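Myosin-I heavy chain (Dictyostelium discoideum, PDB 5EJY) is an actin-based class VII motor with ATPase activity, involved in early phagocytosis and adhesion, whose tail MyTH4-FERM (MF1) module is the part in this structure. Local coordinates at residues Q4-E9 with Y145-L150; L128-C133 with Y171-R176; K151-Q156 with D165-S170. All coordinates share one frame; numbering follows the deposited sequence.

How the interactions relate
All three contacts gather on the helices of the MyTH4 domain, on the same side of the chain's centre. Along the chain, interaction 1 closes before interaction 3 opens, and interaction 3 is nested inside the loop closed by interaction 2. Interactions 1 and 3 share helix 143-155, and interactions 2 and 3 share helix 161-180. Interaction 1 is centred about 10 Å from interaction 3 and about 13 Å from interaction 2. Y171 links the first two, for its OH bonds to Q4 and to the backbone N of I5. Together they join helices 119-133, 143-155 and 161-180 and tie the N-terminal loop segment 4-9 to that bundle.

Interaction 1: residues Q4-E9 with Y145-L150; sequences QILNDE and YFAAYL
This is a buried, apolar contact between the irregular N-terminal loop and one face of helix 143-155 in the MyTH4 domain. I5 and L6 lie against A147 and A148. The backbones come close at L6 and A147, whose CA atoms are 6.4 Å apart, consistent with the small A147 and A148 side chains at this point. I5 uses its CG2 branch, which stands anti to the backbone N and meets A147 CB at 3.9 Å. The same A147 CB also packs on L6 CB, at 4.1 Å. L6 then reaches further along the helix. Its CG is anti to the backbone N (chi1 -164°), and this carries CD2 over A148, where it lies 3.8 Å from A148 CB. The same L6 CD2 is 3.7 Å from A148 N, so the leucine methyl rests on helix backbone as well as on a side chain. The I5 side chain also touches L174 and Q175 of helix 161-180, so it sits between two helices. Polar bonds at the flank fix the chain. K151 NZ bonds to Q4 OE1 and L6 O, and forms a salt bridge with D8. The carbonyl and side-chain oxygens that gather round this lysine probably favour its positive charge. Here the N-terminal loop packs across helices 143-155 and 161-180 of the MyTH4 helical bundle, with two alanines at the seat.

Interaction 2: residues L128-C133 with Y171-R176; sequences LIHFTC and YFILQR
I173 CG2 lies at the edge of the H130 ring, near its plane, 4.4 Å from H130 CD2, while the A169 methyl of the same helix as I173 lies over one face near CE1. The F172 ring has R176 CG over one face, 3.7 Å above the plane and offset toward the rim. Between the helices, C133 carries the contact. Its CB touches I173 CG2 at 3.7 Å and L174 CD2 at 3.9 Å, so two branches from successive residues both pack on one small side chain. I173 CG2 also sits 3.6 Å from C133 O. It gets there because CG1 is anti to the backbone N (chi1 -155°), which puts CG2 between the backbone N and the carbonyl carbon. L174 runs its CG and CD2 beside the cysteine, with CG 3.9 Å from C133 SG. Were L174 an alanine, C133 would probably lose this packing, opening a gap there and leaving I5 with less to rest on. L128 O takes two bonds, from T132 N and, at 2.8 Å, from T132 OG1, which arrive from opposite faces of the carbonyl plane. The two helix segments run nearly parallel, 6° apart, with axes 9.2 Å from each other. Helix 189-196 packs on F131 and H130, helix 102-112 on I129 and T132, and the I5 loop on L174.

Interaction 3: residues K151-Q156 with D165-S170; sequences KTTIQQ and DSAQAS
S166 O is gripped twice by S170, one turn further along helix 161-180. S170 N gives the normal helical bond at 2.9 Å, and S170 OG adds a second at 2.8 Å. They come from opposite faces of the carbonyl plane, with the hydroxyl 38° out of it. This pair ties S170 back onto its own helix. The contact between the helices is apolar and centres on I154 of helix 143-155. I154 CG2 meets Q168 CG at 3.6 Å. It is also 3.8 Å from Q168 NE2, so the aliphatic stem and the amide nitrogen both lie on the isoleucine. The two side chains cross obliquely. CG1 of I154 takes the other branch position, anti to the carbonyl carbon (chi1 -65°), and from there packs on A167 CB at 3.8 Å. Beyond it, I154 CD1 reaches A167 O at 3.7 Å. T153 adds its CG2 methyl to the same alanine, while its OG1 turns to Y149 O in its own helix. W126 of helix 119-133 touches both T153 and A167, bringing a third helix to the contact. K164 NZ bonds to the carbonyls of T153, I154 and Q156, where helix 143-155 ends. The axes cross at -136° and approach to 8.9 Å. The two helices follow each other in the chain and pack as a crossed pair, leaning toward antiparallel, within the MyTH4 helical bundle.

Interaction 1: residues Q4-E9 with Y145-L150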
ATOM      1  N   GLN A   4      -5.537 -25.116   5.862  1.00 42.99           N
ATOM      2  CA  GLN A   4      -6.736 -24.982   6.667  1.00 38.06           C
ATOM      3  C   GLN A   4      -6.389 -24.422   8.040  1.00 38.29           C
ATOM      4  O   GLN A   4      -5.306 -24.666   8.573  1.00 45.59           O
ATOM      5  CB  GLN A   4      -7.432 -26.339   6.815  1.00 43.10           C
ATOM      6  CG  GLN A   4      -7.944 -26.906   5.509  1.00 41.89           C
ATOM      7  CD  GLN A   4      -9.073 -26.087   4.931  1.00 42.12           C
ATOM      8  OE1 GLN A   4      -9.953 -25.628   5.659  1.00 44.90           O
ATOM      9  NE2 GLN A   4      -9.055 -25.890   3.620  1.00 40.76           N
ATOM     10  N   ILE A   5      -7.308 -23.650   8.604  1.00 36.88           N
ATOM     11  CA  ILE A   5      -7.159 -23.181   9.973  1.00 39.72           C
ATOM     12  C   ILE A   5      -7.534 -24.356  10.874  1.00 38.96           C
ATOM     13  O   ILE A   5      -6.998 -24.518  11.971  1.00 39.56           O
ATOM     14  CB  ILE A   5      -8.091 -21.985  10.255  1.00 38.58           C
ATOM     15  CG1 ILE A   5      -7.726 -20.801   9.353  1.00 39.86           C
ATOM     16  CG2 ILE A   5      -7.998 -21.567  11.713  1.00 32.05           C
ATOM     17  CD1 ILE A   5      -8.900 -19.889   9.049  1.00 36.14           C
ATOM     18  N   LEU A   6      -8.456 -25.170  10.373  1.00 36.05           N
ATOM     19  CA  LEU A   6      -8.961 -26.331  11.095  1.00 43.51           C
ATOM     20  C   LEU A   6      -9.355 -27.414  10.100  1.00 40.05           C
ATOM     21  O   LEU A   6     -10.052 -27.137   9.122  1.00 45.69           O
ATOM     22  CB  LEU A   6     -10.194 -25.935  11.907  1.00 44.57           C
ATOM     23  CG  LEU A   6     -10.608 -26.922  12.993  1.00 40.13           C
ATOM     24  CD1 LEU A   6      -9.482 -27.020  14.003  1.00 42.39           C
ATOM     25  CD2 LEU A   6     -11.880 -26.467  13.660  1.00 33.12           C
ATOM     26  N   ASN A   7      -8.919 -28.645  10.345  1.00 49.11           N
ATOM     27  CA  ASN A   7      -9.353 -29.779   9.522  1.00 51.43           C
ATOM     28  C   ASN A   7     -10.826 -30.133   9.733  1.00 48.26           C
ATOM     29  O   ASN A   7     -11.367 -29.935  10.822  1.00 42.29           O
ATOM     30  CB  ASN A   7      -8.492 -31.007   9.813  1.00 54.73           C
ATOM     31  CG  ASN A   7      -7.037 -30.786   9.478  1.00 59.40           C
ATOM     32  OD1 ASN A   7      -6.705 -30.157   8.470  1.00 62.59           O
ATOM     33  ND2 ASN A   7      -6.153 -31.297  10.330  1.00 62.25           N
ATOM     34  N   ASP A   8     -11.474 -30.669   8.700  1.00 49.57           N
ATOM     35  CA  ASP A   8     -12.870 -31.075   8.827  1.00 48.74           C
ATOM     36  C   ASP A   8     -13.051 -32.009  10.026  1.00 48.78           C
ATOM     37  O   ASP A   8     -14.082 -31.989  10.692  1.00 46.01           O
ATOM     38  CB  ASP A   8     -13.377 -31.767   7.550  1.00 53.82           C
ATOM     39  CG  ASP A   8     -13.732 -30.782   6.437  1.00 58.91           C
ATOM     40  OD1 ASP A   8     -13.987 -29.590   6.724  1.00 49.88           O
ATOM     41  OD2 ASP A   8     -13.771 -31.211   5.262  1.00 60.91           O
ATOM     42  N   GLU A   9     -12.031 -32.814  10.305  1.00 49.65           N
ATOM     43  CA  GLU A   9     -12.138 -33.858  11.321  1.00 53.56           C
ATOM     44  C   GLU A   9     -12.048 -33.299  12.734  1.00 52.33           C
ATOM     45  O   GLU A   9     -12.371 -33.988  13.705  1.00 48.93           O
ATOM     46  CB  GLU A   9     -11.040 -34.901  11.118  1.00 56.17           C
ATOM     47  CG  GLU A   9      -9.641 -34.322  11.227  1.00 60.19           C
ATOM     48  CD  GLU A   9      -8.569 -35.388  11.235  1.00 66.94           C
ATOM     49  OE1 GLU A   9      -8.920 -36.586  11.131  1.00 67.34           O
ATOM     50  OE2 GLU A   9      -7.377 -35.027  11.348  1.00 69.14           O
ATOM     51  N   TYR A 145     -12.515 -22.704  17.757  1.00 26.58           N
ATOM     52  CA  TYR A 145     -13.955 -22.778  17.942  1.00 27.35           C
ATOM     53  C   TYR A 145     -14.654 -21.964  16.872  1.00 26.79           C
ATOM     54  O   TYR A 145     -15.678 -22.374  16.336  1.00 26.02           O
ATOM     55  CB  TYR A 145     -14.352 -22.263  19.326  1.00 28.91           C
ATOM     56  CG  TYR A 145     -13.793 -23.094  20.452  1.00 28.20           C
ATOM     57  CD1 TYR A 145     -14.450 -24.252  20.883  1.00 32.29           C
ATOM     58  CD2 TYR A 145     -12.613 -22.738  21.081  1.00 29.37           C
ATOM     59  CE1 TYR A 145     -13.931 -25.016  21.922  1.00 28.66           C
ATOM     60  CE2 TYR A 145     -12.091 -23.499  22.112  1.00 32.87           C
ATOM     61  CZ  TYR A 145     -12.757 -24.635  22.526  1.00 33.06           C
ATOM     62  OH  TYR A 145     -12.239 -25.390  23.553  1.00 40.02           O
ATOM     63  N   PHE A 146     -14.096 -20.799  16.557  1.00 25.78           N
ATOM     64  CA  PHE A 146     -14.723 -19.939  15.574  1.00 24.49           C
ATOM     65  C   PHE A 146     -14.561 -20.551  14.197  1.00 21.71           C
ATOM     66  O   PHE A 146     -15.475 -20.516  13.386  1.00 24.19           O
ATOM     67  CB  PHE A 146     -14.154 -18.501  15.603  1.00 22.13           C
ATOM     68  CG  PHE A 146     -14.757 -17.624  14.559  1.00 23.78           C
ATOM     69  CD1 PHE A 146     -16.088 -17.251  14.641  1.00 23.68           C
ATOM     70  CD2 PHE A 146     -14.020 -17.223  13.461  1.00 27.37           C
ATOM     71  CE1 PHE A 146     -16.669 -16.463  13.647  1.00 27.12           C
ATOM     72  CE2 PHE A 146     -14.605 -16.442  12.458  1.00 26.25           C
ATOM     73  CZ  PHE A 146     -15.919 -16.057  12.562  1.00 23.19           C
ATOM     74  N   ALA A 147     -13.393 -21.122  13.937  1.00 25.81           N
ATOM     75  CA  ALA A 147     -13.170 -21.773  12.650  1.00 26.30           C
ATOM     76  C   ALA A 147     -14.123 -22.954  12.456  1.00 28.38           C
ATOM     77  O   ALA A 147     -14.612 -23.203  11.350  1.00 24.72           O
ATOM     78  CB  ALA A 147     -11.724 -22.229  12.538  1.00 29.21           C
ATOM     79  N   ALA A 148     -14.386 -23.688  13.531  1.00 26.61           N
ATOM     80  CA  ALA A 148     -15.334 -24.807  13.439  1.00 27.60           C
ATOM     81  C   ALA A 148     -16.715 -24.275  13.089  1.00 28.02           C
ATOM     82  O   ALA A 148     -17.454 -24.847  12.274  1.00 31.33           O
ATOM     83  CB  ALA A 148     -15.361 -25.589  14.752  1.00 28.70           C
ATOM     84  N   TYR A 149     -17.060 -23.148  13.693  1.00 24.30           N
ATOM     85  CA  TYR A 149     -18.349 -22.525  13.455  1.00 25.23           C
ATOM     86  C   TYR A 149     -18.507 -22.110  11.987  1.00 29.02           C
ATOM     87  O   TYR A 149     -19.569 -22.305  11.390  1.00 27.48           O
ATOM     88  CB  TYR A 149     -18.521 -21.321  14.386  1.00 29.00           C
ATOM     89  CG  TYR A 149     -19.873 -20.670  14.283  1.00 27.63           C
ATOM     90  CD1 TYR A 149     -21.013 -21.327  14.736  1.00 35.17           C
ATOM     91  CD2 TYR A 149     -20.015 -19.403  13.749  1.00 23.85           C
ATOM     92  CE1 TYR A 149     -22.255 -20.736  14.655  1.00 34.52           C
ATOM     93  CE2 TYR A 149     -21.247 -18.798  13.658  1.00 22.33           C
ATOM     94  CZ  TYR A 149     -22.372 -19.479  14.116  1.00 32.39           C
ATOM     95  OH  TYR A 149     -23.611 -18.907  14.032  1.00 29.75           O
ATOM     96  N   LEU A 150     -17.446 -21.543  11.413  1.00 27.01           N
ATOM     97  CA  LEU A 150     -17.450 -21.146  10.003  1.00 25.52           C
ATOM     98  C   LEU A 150     -17.655 -22.355   9.082  1.00 25.23           C
ATOM     99  O   LEU A 150     -18.486 -22.335   8.194  1.00 24.72           O
ATOM    100  CB  LEU A 150     -16.119 -20.464   9.636  1.00 23.36           C
ATOM    101  CG  LEU A 150     -15.878 -19.055  10.189  1.00 24.62           C
ATOM    102  CD1 LEU A 150     -14.512 -18.535   9.750  1.00 23.62           C
ATOM    103  CD2 LEU A 150     -16.979 -18.130   9.716  1.00 27.33           C
TER

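Interaction 2: residues L128-C133 with Y171-R176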
ATOM      1  N   LEU A 128     -21.092  -8.453   9.386  1.00 22.65           N
ATOM      2  CA  LEU A 128     -20.243  -8.068  10.513  1.00 26.33           C
ATOM      3  C   LEU A 128     -19.129  -9.066  10.757  1.00 23.90           C
ATOM      4  O   LEU A 128     -17.991  -8.683  11.017  1.00 23.73           O
ATOM      5  CB  LEU A 128     -21.063  -7.930  11.794  1.00 23.34           C
ATOM      6  CG  LEU A 128     -22.040  -6.756  11.842  1.00 27.24           C
ATOM      7  CD1 LEU A 128     -22.867  -6.786  13.134  1.00 27.64           C
ATOM      8  CD2 LEU A 128     -21.275  -5.433  11.716  1.00 28.77           C
ATOM      9  N   ILE A 129     -19.465 -10.353  10.706  1.00 20.66           N
ATOM     10  CA  ILE A 129     -18.464 -11.396  10.862  1.00 22.79           C
ATOM     11  C   ILE A 129     -17.370 -11.221   9.806  1.00 22.82           C
ATOM     12  O   ILE A 129     -16.174 -11.299  10.100  1.00 21.17           O
ATOM     13  CB  ILE A 129     -19.128 -12.804  10.780  1.00 23.59           C
ATOM     14  CG1 ILE A 129     -19.779 -13.154  12.126  1.00 22.55           C
ATOM     15  CG2 ILE A 129     -18.117 -13.871  10.438  1.00 21.24           C
ATOM     16  CD1 ILE A 129     -20.775 -14.376  12.044  1.00 22.37           C
ATOM     17  N   HIS A 130     -17.789 -10.962   8.575  1.00 20.05           N
ATOM     18  CA  HIS A 130     -16.863 -10.819   7.462  1.00 21.35           C
ATOM     19  C   HIS A 130     -16.002  -9.545   7.613  1.00 20.74           C
ATOM     20  O   HIS A 130     -14.795  -9.584   7.367  1.00 20.68           O
ATOM     21  CB  HIS A 130     -17.655 -10.824   6.146  1.00 18.68           C
ATOM     22  CG  HIS A 130     -16.805 -10.944   4.920  1.00 20.47           C
ATOM     23  ND1 HIS A 130     -17.315 -10.797   3.649  1.00 19.97           N
ATOM     24  CD2 HIS A 130     -15.479 -11.180   4.769  1.00 21.64           C
ATOM     25  CE1 HIS A 130     -16.341 -10.937   2.767  1.00 24.37           C
ATOM     26  NE2 HIS A 130     -15.217 -11.167   3.420  1.00 20.89           N
ATOM     27  N   PHE A 131     -16.611  -8.435   8.040  1.00 20.37           N
ATOM     28  CA  PHE A 131     -15.844  -7.201   8.301  1.00 21.19           C
ATOM     29  C   PHE A 131     -14.775  -7.494   9.345  1.00 21.63           C
ATOM     30  O   PHE A 131     -13.643  -7.026   9.244  1.00 19.89           O
ATOM     31  CB  PHE A 131     -16.723  -6.083   8.880  1.00 21.59           C
ATOM     32  CG  PHE A 131     -17.845  -5.630   7.975  1.00 21.53           C
ATOM     33  CD1 PHE A 131     -17.687  -5.590   6.599  1.00 24.34           C
ATOM     34  CD2 PHE A 131     -19.052  -5.215   8.522  1.00 22.13           C
ATOM     35  CE1 PHE A 131     -18.716  -5.160   5.778  1.00 25.90           C
ATOM     36  CE2 PHE A 131     -20.101  -4.793   7.703  1.00 28.81           C
ATOM     37  CZ  PHE A 131     -19.934  -4.772   6.330  1.00 26.85           C
ATOM     38  N   THR A 132     -15.150  -8.253  10.372  1.00 19.93           N
ATOM     39  CA  THR A 132     -14.262  -8.488  11.503  1.00 20.19           C
ATOM     40  C   THR A 132     -13.116  -9.393  11.087  1.00 20.78           C
ATOM     41  O   THR A 132     -11.964  -9.108  11.389  1.00 19.45           O
ATOM     42  CB  THR A 132     -15.037  -9.091  12.717  1.00 19.93           C
ATOM     43  OG1 THR A 132     -16.120  -8.221  13.047  1.00 20.81           O
ATOM     44  CG2 THR A 132     -14.119  -9.227  13.946  1.00 21.76           C
ATOM     45  N   CYS A 133     -13.437 -10.479  10.384  1.00 20.48           N
ATOM     46  CA  CYS A 133     -12.414 -11.380   9.865  1.00 19.32           C
ATOM     47  C   CYS A 133     -11.406 -10.658   8.957  1.00 20.20           C
ATOM     48  O   CYS A 133     -10.241 -11.065   8.873  1.00 18.60           O
ATOM     49  CB  CYS A 133     -13.060 -12.522   9.082  1.00 19.54           C
ATOM     50  SG  CYS A 133     -13.911 -13.727  10.152  1.00 21.46           S
ATOM     51  N   TYR A 171     -13.916 -17.225   6.058  1.00 26.09           N
ATOM     52  CA  TYR A 171     -12.921 -18.257   6.310  1.00 19.80           C
ATOM     53  C   TYR A 171     -11.679 -18.022   5.462  1.00 21.22           C
ATOM     54  O   TYR A 171     -10.552 -18.131   5.944  1.00 21.32           O
ATOM     55  CB  TYR A 171     -13.499 -19.649   5.998  1.00 26.05           C
ATOM     56  CG  TYR A 171     -12.592 -20.771   6.443  1.00 28.60           C
ATOM     57  CD1 TYR A 171     -12.566 -21.174   7.767  1.00 30.66           C
ATOM     58  CD2 TYR A 171     -11.765 -21.430   5.541  1.00 32.86           C
ATOM     59  CE1 TYR A 171     -11.743 -22.202   8.187  1.00 34.96           C
ATOM     60  CE2 TYR A 171     -10.938 -22.461   5.948  1.00 30.86           C
ATOM     61  CZ  TYR A 171     -10.934 -22.844   7.275  1.00 39.01           C
ATOM     62  OH  TYR A 171     -10.114 -23.861   7.708  1.00 36.39           O
ATOM     63  N   PHE A 172     -11.895 -17.724   4.186  1.00 22.21           N
ATOM     64  CA  PHE A 172     -10.777 -17.495   3.275  1.00 21.78           C
ATOM     65  C   PHE A 172      -9.946 -16.263   3.700  1.00 19.48           C
ATOM     66  O   PHE A 172      -8.721 -16.308   3.694  1.00 20.15           O
ATOM     67  CB  PHE A 172     -11.288 -17.332   1.844  1.00 19.97           C
ATOM     68  CG  PHE A 172     -10.187 -17.198   0.819  1.00 27.33           C
ATOM     69  CD1 PHE A 172      -9.277 -18.227   0.616  1.00 26.17           C
ATOM     70  CD2 PHE A 172     -10.059 -16.041   0.067  1.00 24.16           C
ATOM     71  CE1 PHE A 172      -8.256 -18.100  -0.324  1.00 32.12           C
ATOM     72  CE2 PHE A 172      -9.034 -15.907  -0.877  1.00 26.78           C
ATOM     73  CZ  PHE A 172      -8.136 -16.937  -1.072  1.00 27.24           C
ATOM     74  N   ILE A 173     -10.596 -15.178   4.086  1.00 19.85           N
ATOM     75  CA  ILE A 173      -9.783 -13.991   4.468  1.00 18.51           C
ATOM     76  C   ILE A 173      -8.979 -14.270   5.755  1.00 22.42           C
ATOM     77  O   ILE A 173      -7.875 -13.758   5.940  1.00 21.20           O
ATOM     78  CB  ILE A 173     -10.613 -12.673   4.513  1.00 22.05           C
ATOM     79  CG1 ILE A 173      -9.703 -11.441   4.298  1.00 16.38           C
ATOM     80  CG2 ILE A 173     -11.400 -12.535   5.816  1.00 21.23           C
ATOM     81  CD1 ILE A 173      -9.134 -11.356   2.898  1.00 20.41           C
ATOM     82  N   LEU A 174      -9.495 -15.122   6.639  1.00 22.03           N
ATOM     83  CA  LEU A 174      -8.695 -15.480   7.815  1.00 21.88           C
ATOM     84  C   LEU A 174      -7.446 -16.232   7.379  1.00 22.69           C
ATOM     85  O   LEU A 174      -6.377 -16.013   7.930  1.00 25.75           O
ATOM     86  CB  LEU A 174      -9.473 -16.340   8.820  1.00 23.59           C
ATOM     87  CG  LEU A 174     -10.568 -15.737   9.700  1.00 24.19           C
ATOM     88  CD1 LEU A 174     -11.106 -16.841  10.631  1.00 25.99           C
ATOM     89  CD2 LEU A 174     -10.056 -14.563  10.513  1.00 23.78           C
ATOM     90  N   GLN A 175      -7.591 -17.132   6.401  1.00 23.86           N
ATOM     91  CA  GLN A 175      -6.432 -17.847   5.854  1.00 22.10           C
ATOM     92  C   GLN A 175      -5.427 -16.884   5.192  1.00 22.01           C
ATOM     93  O   GLN A 175      -4.219 -17.010   5.371  1.00 22.67           O
ATOM     94  CB  GLN A 175      -6.874 -18.866   4.814  1.00 27.43           C
ATOM     95  CG  GLN A 175      -7.657 -20.057   5.343  1.00 26.27           C
ATOM     96  CD  GLN A 175      -8.219 -20.867   4.208  1.00 25.90           C
ATOM     97  OE1 GLN A 175      -9.154 -20.440   3.530  1.00 28.59           O
ATOM     98  NE2 GLN A 175      -7.625 -22.032   3.962  1.00 30.14           N
ATOM     99  N   ARG A 176      -5.936 -15.948   4.401  1.00 22.17           N
ATOM    100  CA  ARG A 176      -5.077 -14.956   3.745  1.00 22.67           C
ATOM    101  C   ARG A 176      -4.262 -14.132   4.760  1.00 21.77           C
ATOM    102  O   ARG A 176      -3.078 -13.830   4.549  1.00 24.48           O
ATOM    103  CB  ARG A 176      -5.944 -14.033   2.876  1.00 19.99           C
ATOM    104  CG  ARG A 176      -6.621 -14.737   1.680  1.00 22.12           C
ATOM    105  CD  ARG A 176      -5.743 -14.709   0.428  1.00 26.75           C
ATOM    106  NE  ARG A 176      -5.444 -13.332   0.052  1.00 23.13           N
ATOM    107  CZ  ARG A 176      -4.260 -12.897  -0.383  1.00 27.64           C
ATOM    108  NH1 ARG A 176      -3.241 -13.735  -0.543  1.00 23.78           N
ATOM    109  NH2 ARG A 176      -4.098 -11.608  -0.654  1.00 21.00           N
TER

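Interaction 3: residues K151-Q156 with D165-S170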
ATOM      1  N   LYS A 151     -16.851 -23.386   9.281  1.00 27.49           N
ATOM      2  CA  LYS A 151     -16.877 -24.529   8.375  1.00 31.79           C
ATOM      3  C   LYS A 151     -18.216 -25.252   8.467  1.00 33.64           C
ATOM      4  O   LYS A 151     -18.796 -25.644   7.447  1.00 36.23           O
ATOM      5  CB  LYS A 151     -15.713 -25.475   8.670  1.00 30.54           C
ATOM      6  CG  LYS A 151     -14.357 -24.824   8.538  1.00 40.00           C
ATOM      7  CD  LYS A 151     -13.233 -25.836   8.414  1.00 42.55           C
ATOM      8  CE  LYS A 151     -13.141 -26.388   6.995  1.00 47.73           C
ATOM      9  NZ  LYS A 151     -11.956 -27.288   6.845  1.00 51.32           N
ATOM     10  N   THR A 152     -18.722 -25.414   9.684  1.00 31.89           N
ATOM     11  CA  THR A 152     -20.049 -26.006   9.852  1.00 35.50           C
ATOM     12  C   THR A 152     -21.075 -25.198   9.074  1.00 39.27           C
ATOM     13  O   THR A 152     -21.959 -25.750   8.409  1.00 35.98           O
ATOM     14  CB  THR A 152     -20.471 -26.065  11.330  1.00 36.93           C
ATOM     15  OG1 THR A 152     -19.576 -26.925  12.047  1.00 39.86           O
ATOM     16  CG2 THR A 152     -21.894 -26.598  11.458  1.00 39.12           C
ATOM     17  N   THR A 153     -20.960 -23.878   9.147  1.00 30.47           N
ATOM     18  CA  THR A 153     -21.903 -23.021   8.440  1.00 31.20           C
ATOM     19  C   THR A 153     -21.780 -23.194   6.925  1.00 35.89           C
ATOM     20  O   THR A 153     -22.785 -23.233   6.207  1.00 33.85           O
ATOM     21  CB  THR A 153     -21.681 -21.552   8.792  1.00 31.18           C
ATOM     22  OG1 THR A 153     -21.915 -21.357  10.193  1.00 31.73           O
ATOM     23  CG2 THR A 153     -22.617 -20.672   7.994  1.00 29.18           C
ATOM     24  N   ILE A 154     -20.542 -23.298   6.449  1.00 32.47           N
ATOM     25  CA  ILE A 154     -20.276 -23.451   5.024  1.00 35.48           C
ATOM     26  C   ILE A 154     -20.735 -24.821   4.498  1.00 38.89           C
ATOM     27  O   ILE A 154     -21.224 -24.942   3.374  1.00 38.59           O
ATOM     28  CB  ILE A 154     -18.772 -23.296   4.722  1.00 35.82           C
ATOM     29  CG1 ILE A 154     -18.296 -21.860   5.025  1.00 29.27           C
ATOM     30  CG2 ILE A 154     -18.491 -23.656   3.265  1.00 35.43           C
ATOM     31  CD1 ILE A 154     -16.777 -21.740   5.189  1.00 30.00           C
ATOM     32  N   GLN A 155     -20.579 -25.848   5.320  1.00 36.57           N
ATOM     33  CA  GLN A 155     -20.805 -27.217   4.858  1.00 43.69           C
ATOM     34  C   GLN A 155     -22.244 -27.715   4.988  1.00 47.68           C
ATOM     35  O   GLN A 155     -22.682 -28.558   4.203  1.00 49.81           O
ATOM     36  CB  GLN A 155     -19.821 -28.179   5.536  1.00 38.92           C
ATOM     37  CG  GLN A 155     -18.393 -27.973   5.055  1.00 43.40           C
ATOM     38  CD  GLN A 155     -17.367 -28.673   5.916  1.00 47.63           C
ATOM     39  OE1 GLN A 155     -17.710 -29.417   6.839  1.00 52.65           O
ATOM     40  NE2 GLN A 155     -16.092 -28.435   5.624  1.00 50.02           N
ATOM     41  N   GLN A 156     -22.986 -27.188   5.956  1.00 43.12           N
ATOM     42  CA  GLN A 156     -24.340 -27.679   6.211  1.00 49.28           C
ATOM     43  C   GLN A 156     -25.376 -27.045   5.287  1.00 48.68           C
ATOM     44  O   GLN A 156     -25.136 -25.997   4.680  1.00 47.72           O
ATOM     45  CB  GLN A 156     -24.729 -27.448   7.672  1.00 44.80           C
ATOM     46  CG  GLN A 156     -24.990 -25.989   8.014  1.00 50.59           C
ATOM     47  CD  GLN A 156     -25.055 -25.730   9.511  1.00 46.17           C
ATOM     48  NE2 GLN A 156     -25.244 -24.470   9.881  1.00 43.69           N
ATOM     49  N   ASP A 165     -22.040 -17.275   1.340  1.00 25.07           N
ATOM     50  CA  ASP A 165     -20.989 -16.560   0.616  1.00 28.70           C
ATOM     51  C   ASP A 165     -20.146 -15.776   1.621  1.00 25.48           C
ATOM     52  O   ASP A 165     -18.921 -15.753   1.532  1.00 24.35           O
ATOM     53  CB  ASP A 165     -21.582 -15.582  -0.396  1.00 27.83           C
ATOM     54  CG  ASP A 165     -22.129 -16.271  -1.648  1.00 32.84           C
ATOM     55  OD1 ASP A 165     -21.713 -17.405  -1.959  1.00 33.05           O
ATOM     56  OD2 ASP A 165     -22.963 -15.647  -2.326  1.00 35.22           O
ATOM     57  N   SER A 166     -20.817 -15.142   2.574  1.00 25.49           N
ATOM     58  CA  SER A 166     -20.118 -14.405   3.638  1.00 26.32           C
ATOM     59  C   SER A 166     -19.261 -15.319   4.493  1.00 24.30           C
ATOM     60  O   SER A 166     -18.127 -14.986   4.824  1.00 27.20           O
ATOM     61  CB  SER A 166     -21.108 -13.650   4.513  1.00 24.31           C
ATOM     62  OG  SER A 166     -21.670 -12.566   3.801  1.00 27.27           O
ATOM     63  N   ALA A 167     -19.788 -16.492   4.837  1.00 26.18           N
ATOM     64  CA  ALA A 167     -19.036 -17.427   5.659  1.00 22.78           C
ATOM     65  C   ALA A 167     -17.823 -17.959   4.914  1.00 24.06           C
ATOM     66  O   ALA A 167     -16.738 -18.054   5.479  1.00 22.96           O
ATOM     67  CB  ALA A 167     -19.929 -18.580   6.154  1.00 26.11           C
ATOM     68  N   GLN A 168     -18.000 -18.320   3.647  1.00 24.75           N
ATOM     69  CA  GLN A 168     -16.861 -18.777   2.866  1.00 21.68           C
ATOM     70  C   GLN A 168     -15.801 -17.677   2.708  1.00 19.59           C
ATOM     71  O   GLN A 168     -14.617 -17.950   2.813  1.00 21.51           O
ATOM     72  CB  GLN A 168     -17.293 -19.263   1.482  1.00 23.52           C
ATOM     73  CG  GLN A 168     -18.095 -20.552   1.525  1.00 30.10           C
ATOM     74  CD  GLN A 168     -18.267 -21.156   0.142  1.00 42.20           C
ATOM     75  OE1 GLN A 168     -18.997 -20.618  -0.694  1.00 41.55           O
ATOM     76  NE2 GLN A 168     -17.571 -22.260  -0.114  1.00 43.17           N
ATOM     77  N   ALA A 169     -16.235 -16.457   2.436  1.00 22.69           N
ATOM     78  CA  ALA A 169     -15.286 -15.343   2.256  1.00 23.10           C
ATOM     79  C   ALA A 169     -14.586 -14.984   3.571  1.00 22.78           C
ATOM     80  O   ALA A 169     -13.427 -14.537   3.572  1.00 23.92           O
ATOM     81  CB  ALA A 169     -15.990 -14.138   1.674  1.00 25.46           C
ATOM     82  N   SER A 170     -15.287 -15.187   4.687  1.00 23.27           N
ATOM     83  CA  SER A 170     -14.712 -14.935   6.012  1.00 24.69           C
ATOM     84  C   SER A 170     -13.635 -15.951   6.317  1.00 25.12           C
ATOM     85  O   SER A 170     -12.571 -15.601   6.788  1.00 21.41           O
ATOM     86  CB  SER A 170     -15.775 -15.005   7.113  1.00 19.15           C
ATOM     87  OG  SER A 170     -16.723 -13.966   6.984  1.00 24.06           O
TER